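Local coordinates for protein naphthalene dioxygenase small subunit (Rhodococcus sp., PDB 2B1X) that is the beta subunit of a Rieske non-heme iron naphthalene 1,2-dioxygenase, an oxidoreductase, and probably plays a mainly structural part beside the large subunit, at residues 87-92 with 123-128; 130-135 with 163-168. One frame throughout, in Å; residues are numbered along the deposited sequence.

Contact 1 (87-92 with 123-128)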
# COMPACT_ATOMS: atom_id res chain seq x y z
N TRP B 87 25.54 2.68 -7.86
CA TRP B 87 24.74 1.50 -7.50
C TRP B 87 23.26 1.78 -7.36
O TRP B 87 22.47 0.89 -7.65
CB TRP B 87 25.24 0.83 -6.22
CG TRP B 87 26.73 0.54 -6.22
CD1 TRP B 87 27.68 1.09 -5.38
CD2 TRP B 87 27.44 -0.36 -7.08
NE1 TRP B 87 28.92 0.59 -5.68
CE2 TRP B 87 28.81 -0.31 -6.72
CE3 TRP B 87 27.07 -1.20 -8.15
CZ2 TRP B 87 29.78 -1.08 -7.35
CZ3 TRP B 87 28.04 -1.96 -8.79
CH2 TRP B 87 29.38 -1.91 -8.38
N ALA B 88 22.92 2.97 -6.86
CA ALA B 88 21.54 3.45 -6.71
C ALA B 88 20.76 3.46 -8.02
O ALA B 88 19.53 3.36 -8.01
CB ALA B 88 21.52 4.87 -6.11
N GLU B 89 21.46 3.61 -9.13
CA GLU B 89 20.82 3.66 -10.45
C GLU B 89 21.47 2.69 -11.45
O GLU B 89 21.45 2.88 -12.67
CB GLU B 89 20.82 5.12 -10.97
CG GLU B 89 19.67 5.98 -10.40
CD GLU B 89 18.27 5.37 -10.63
OE1 GLU B 89 17.99 4.94 -11.77
OE2 GLU B 89 17.44 5.34 -9.69
N ASP B 90 22.07 1.63 -10.93
CA ASP B 90 22.60 0.56 -11.77
C ASP B 90 22.43 -0.73 -11.02
O ASP B 90 23.27 -1.06 -10.16
CB ASP B 90 24.08 0.80 -12.03
CG ASP B 90 24.60 -0.01 -13.20
OD1 ASP B 90 23.92 -0.98 -13.64
OD2 ASP B 90 25.71 0.24 -13.74
N PRO B 91 21.40 -1.52 -11.35
CA PRO B 91 20.45 -1.26 -12.45
C PRO B 91 19.58 0.02 -12.33
O PRO B 91 19.21 0.40 -11.22
CB PRO B 91 19.51 -2.47 -12.40
CG PRO B 91 20.30 -3.53 -11.63
CD PRO B 91 21.12 -2.77 -10.63
N PRO B 92 19.28 0.65 -13.45
CA PRO B 92 18.44 1.87 -13.47
C PRO B 92 17.01 1.61 -13.01
O PRO B 92 16.45 0.54 -13.25
CB PRO B 92 18.45 2.30 -14.94
CG PRO B 92 18.85 1.10 -15.70
CD PRO B 92 19.72 0.23 -14.79
N ARG B 123 8.06 5.58 -10.27
CA ARG B 123 9.38 4.90 -10.15
C ARG B 123 9.28 3.44 -9.68
O ARG B 123 8.64 3.20 -8.69
CB ARG B 123 10.31 5.69 -9.20
CG ARG B 123 11.78 5.13 -9.08
CD ARG B 123 12.53 5.62 -7.82
NE ARG B 123 13.99 5.44 -7.91
CZ ARG B 123 14.85 5.89 -7.01
NH1 ARG B 123 14.41 6.49 -5.90
NH2 ARG B 123 16.16 5.70 -7.18
N THR B 124 9.88 2.48 -10.42
CA THR B 124 10.06 1.11 -9.92
C THR B 124 11.53 0.70 -10.02
O THR B 124 12.25 1.21 -10.86
CB THR B 124 9.20 0.05 -10.68
OG1 THR B 124 9.59 0.01 -12.06
CG2 THR B 124 7.69 0.42 -10.71
N ARG B 125 11.93 -0.24 -9.19
CA ARG B 125 13.28 -0.84 -9.25
C ARG B 125 13.21 -2.35 -9.05
O ARG B 125 12.36 -2.84 -8.26
CB ARG B 125 14.20 -0.25 -8.16
CG ARG B 125 14.48 1.24 -8.28
CD ARG B 125 15.62 1.77 -7.33
NE ARG B 125 16.85 0.97 -7.43
CZ ARG B 125 17.64 0.92 -8.49
NH1 ARG B 125 17.33 1.61 -9.58
NH2 ARG B 125 18.73 0.13 -8.49
N GLY B 126 14.03 -3.09 -9.78
CA GLY B 126 14.11 -4.53 -9.59
C GLY B 126 12.82 -5.26 -9.88
O GLY B 126 11.99 -4.79 -10.65
N ASP B 127 12.62 -6.39 -9.23
CA ASP B 127 11.45 -7.20 -9.55
C ASP B 127 10.46 -7.27 -8.41
O ASP B 127 9.57 -8.09 -8.43
CB ASP B 127 11.87 -8.60 -10.02
CG ASP B 127 12.50 -9.47 -8.89
OD1 ASP B 127 12.91 -8.97 -7.78
OD2 ASP B 127 12.61 -10.69 -9.06
N VAL B 128 10.60 -6.38 -7.44
CA VAL B 128 9.67 -6.30 -6.32
C VAL B 128 8.38 -5.57 -6.75
O VAL B 128 8.43 -4.55 -7.43
CB VAL B 128 10.38 -5.67 -5.05
CG1 VAL B 128 10.83 -4.22 -5.34
CG2 VAL B 128 9.47 -5.79 -3.78
O HOH W 1 15.88 -1.48 -11.26
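The guanidinium of Arg125 has the carbonyl oxygen of Ala88 over the centre of one face, Ala88 O lying 3.1 Å above the plane, and a water offset toward the rim of the opposite face. At its edge, in plane, sits the backbone oxygen of Pro91. Arg125 meets it end-on with two nitrogens, NH1 and NH2 each 2.8 Å from Pro91 O, so a single acceptor takes both bonds, at N-H...O angles near 140°. The bend at chi3 (51°) turns the end of the Arg125 chain toward this carbonyl. The cis peptide bond before Pro91 belongs to the same loop, which runs from helix 71-81 to strand 94-106 of the NTF2-like fold and here meets the end of strand 112-124. Arg123 reaches the loop with a chain extended from CG to NE, and its NH2 donates to Glu89 OE2 at 2.8 Å in a salt bridge, the carboxylate and guanidinium planes 26° apart. The same OE2 is 3.7 Å from Arg125 NH1, a long pairing of charges well out of the guanidinium plane. Ser93 OG bonds to Glu89 OE2, Arg123 NE and Arg125 NH1, tying the three charged groups together. Arg125 NH2 also pairs with Glu374 of a large subunit. A methionine in place of Arg125 would probably leave Pro91 O without its two donors and that glutamate without its mate. The water over the second face joins the backbones, donating to Pro92 O and accepting from Gly126 N, each at 2.9 Å.

Contact 2 (130-135 with 163-168)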
# COMPACT_ATOMS: atom_id res chain seq x y z
N THR B 130 6.25 -3.25 -6.06
CA THR B 130 5.95 -2.00 -5.39
C THR B 130 6.47 -0.87 -6.29
O THR B 130 7.23 -1.14 -7.23
CB THR B 130 6.58 -1.98 -3.93
OG1 THR B 130 6.23 -0.74 -3.29
CG2 THR B 130 8.04 -1.89 -3.98
N TYR B 131 6.07 0.37 -6.01
CA TYR B 131 6.40 1.54 -6.79
C TYR B 131 6.27 2.78 -5.90
O TYR B 131 5.58 2.77 -4.85
CB TYR B 131 5.45 1.70 -8.00
CG TYR B 131 3.97 1.91 -7.67
CD1 TYR B 131 3.41 3.19 -7.73
CD2 TYR B 131 3.16 0.85 -7.33
CE1 TYR B 131 2.07 3.41 -7.46
CE2 TYR B 131 1.79 1.05 -7.04
CZ TYR B 131 1.26 2.31 -7.11
OH TYR B 131 -0.07 2.52 -6.84
N ASP B 132 6.99 3.82 -6.28
CA ASP B 132 6.96 5.10 -5.61
C ASP B 132 6.30 6.08 -6.53
O ASP B 132 6.37 5.91 -7.74
CB ASP B 132 8.39 5.62 -5.34
CG ASP B 132 9.15 4.69 -4.43
OD1 ASP B 132 8.49 3.90 -3.70
OD2 ASP B 132 10.40 4.65 -4.36
N VAL B 133 5.66 7.08 -5.94
CA VAL B 133 5.15 8.22 -6.67
C VAL B 133 5.63 9.49 -5.98
O VAL B 133 5.45 9.66 -4.77
CB VAL B 133 3.61 8.22 -6.68
CG1 VAL B 133 3.07 9.53 -7.26
CG2 VAL B 133 3.08 7.05 -7.51
N LEU B 134 6.26 10.39 -6.74
CA LEU B 134 6.53 11.74 -6.26
C LEU B 134 5.60 12.71 -7.01
O LEU B 134 5.39 12.56 -8.22
CB LEU B 134 7.97 12.15 -6.49
CG LEU B 134 9.06 11.35 -5.74
CD1 LEU B 134 10.36 12.06 -5.97
CD2 LEU B 134 8.72 11.32 -4.26
N SER B 135 4.98 13.63 -6.28
CA SER B 135 4.11 14.64 -6.91
C SER B 135 4.61 16.01 -6.54
O SER B 135 5.08 16.22 -5.43
CB SER B 135 2.68 14.50 -6.42
OG SER B 135 1.93 15.65 -6.82
N ILE B 163 9.63 12.54 2.53
CA ILE B 163 9.67 12.11 1.13
C ILE B 163 9.44 10.59 1.02
O ILE B 163 9.98 9.77 1.80
CB ILE B 163 11.00 12.57 0.44
CG1 ILE B 163 11.27 14.06 0.66
CG2 ILE B 163 11.10 12.12 -1.06
CD1 ILE B 163 10.09 14.98 0.20
N MET B 164 8.60 10.22 0.06
CA MET B 164 8.19 8.83 -0.06
C MET B 164 8.91 8.06 -1.21
O MET B 164 8.28 7.39 -2.03
CB MET B 164 6.69 8.73 -0.10
CG MET B 164 6.11 9.13 1.27
SD MET B 164 4.34 9.03 1.36
CE MET B 164 3.90 10.58 0.70
N THR B 165 10.23 8.17 -1.21
CA THR B 165 11.10 7.32 -2.01
C THR B 165 12.44 7.25 -1.29
O THR B 165 12.72 8.12 -0.43
CB THR B 165 11.18 7.79 -3.47
OG1 THR B 165 11.83 6.80 -4.26
CG2 THR B 165 12.00 9.06 -3.61
N HIS B 166 13.24 6.23 -1.59
CA HIS B 166 14.41 5.92 -0.75
C HIS B 166 15.66 6.77 -1.07
O HIS B 166 16.63 6.73 -0.31
CB HIS B 166 14.75 4.42 -0.83
CG HIS B 166 15.06 3.96 -2.22
ND1 HIS B 166 14.06 3.65 -3.12
CD2 HIS B 166 16.22 3.89 -2.91
CE1 HIS B 166 14.60 3.36 -4.30
NE2 HIS B 166 15.92 3.46 -4.18
N ASN B 167 15.63 7.54 -2.15
CA ASN B 167 16.69 8.51 -2.44
C ASN B 167 16.21 9.44 -3.55
O ASN B 167 15.22 9.16 -4.21
CB ASN B 167 18.09 7.86 -2.74
CG ASN B 167 18.07 6.80 -3.87
OD1 ASN B 167 17.30 6.89 -4.81
ND2 ASN B 167 18.97 5.79 -3.78
N LEU B 168 16.88 10.56 -3.76
CA LEU B 168 16.58 11.38 -4.91
C LEU B 168 17.69 11.21 -5.91
O LEU B 168 18.47 12.13 -6.18
CB LEU B 168 16.36 12.85 -4.50
CG LEU B 168 15.08 13.13 -3.69
CD1 LEU B 168 15.04 14.65 -3.38
CD2 LEU B 168 13.81 12.70 -4.39
O HOH W 2 11.26 3.20 -2.13
O HOH W 3 5.62 6.93 -3.04
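Asp132, on strand 132-145, and Thr165, in the irregular 163-168 segment, bring their CA atoms to 5.9 Å, and a water links the backbones beside them, accepting from Val133 N and donating to Met164 O. Both residues start their side chains toward the facing segment, and the two side chains cross at about a right angle. Thr165 OG1 donates to Asp132 OD2 at 2.6 Å, approaching from above the carboxylate plane, 36° out of it. OG1 stands anti to the backbone N of Thr165 (chi1 -169°), which sets the hydroxyl against the aspartate. A second water donates to Asp132 OD2 and lies in the ring plane of His166 at its edge, 3.0 Å from ND1, bridging carboxylate and imidazole. In the NTF2-like fold of the ring-hydroxylating beta subunits, strand 132-145 lies within the curved sheet, and here the loop after strand 148-158 runs back across it. Two residues along the strand, Leu134 makes the apolar half of the contact. Its two methyls part company: CD1 meets Leu168 CD2 at 3.8 Å, while CD2 packs on Ile163 CG2 at 4.1 Å and on Thr165 CG2 at 4.0 Å. Thr165 thus turns its hydroxyl to the acid and its methyl to the leucine. A large subunit adds to this packing: Ile163 also lies on its Trp197 and Leu168 on its Ile364.

In the fold
Both contacts are buried; the centre of contact 1 lies about 20 Å from the centre of the chain, that of contact 2 about 14 Å. Both border other chains, contact 1 the second subunit and two large subunits, contact 2 a large subunit and the second and third copies of this protein. Contact 1 is mostly charged, with arginines serving a carboxylate and a backbone carbonyl; contact 2 combines one polar pair and bridging waters with aliphatic packing. The two involve neighbouring antiparallel strands, 112-124 and 132-145, with Arg123 O and Asp132 N in a probable backbone hydrogen bond, one of those between the strands. Arg123 also bonds through NH1 to Thr165 OG1 and NH2 to Asn167 OD1, while His166 packs on Arg123 and Arg125.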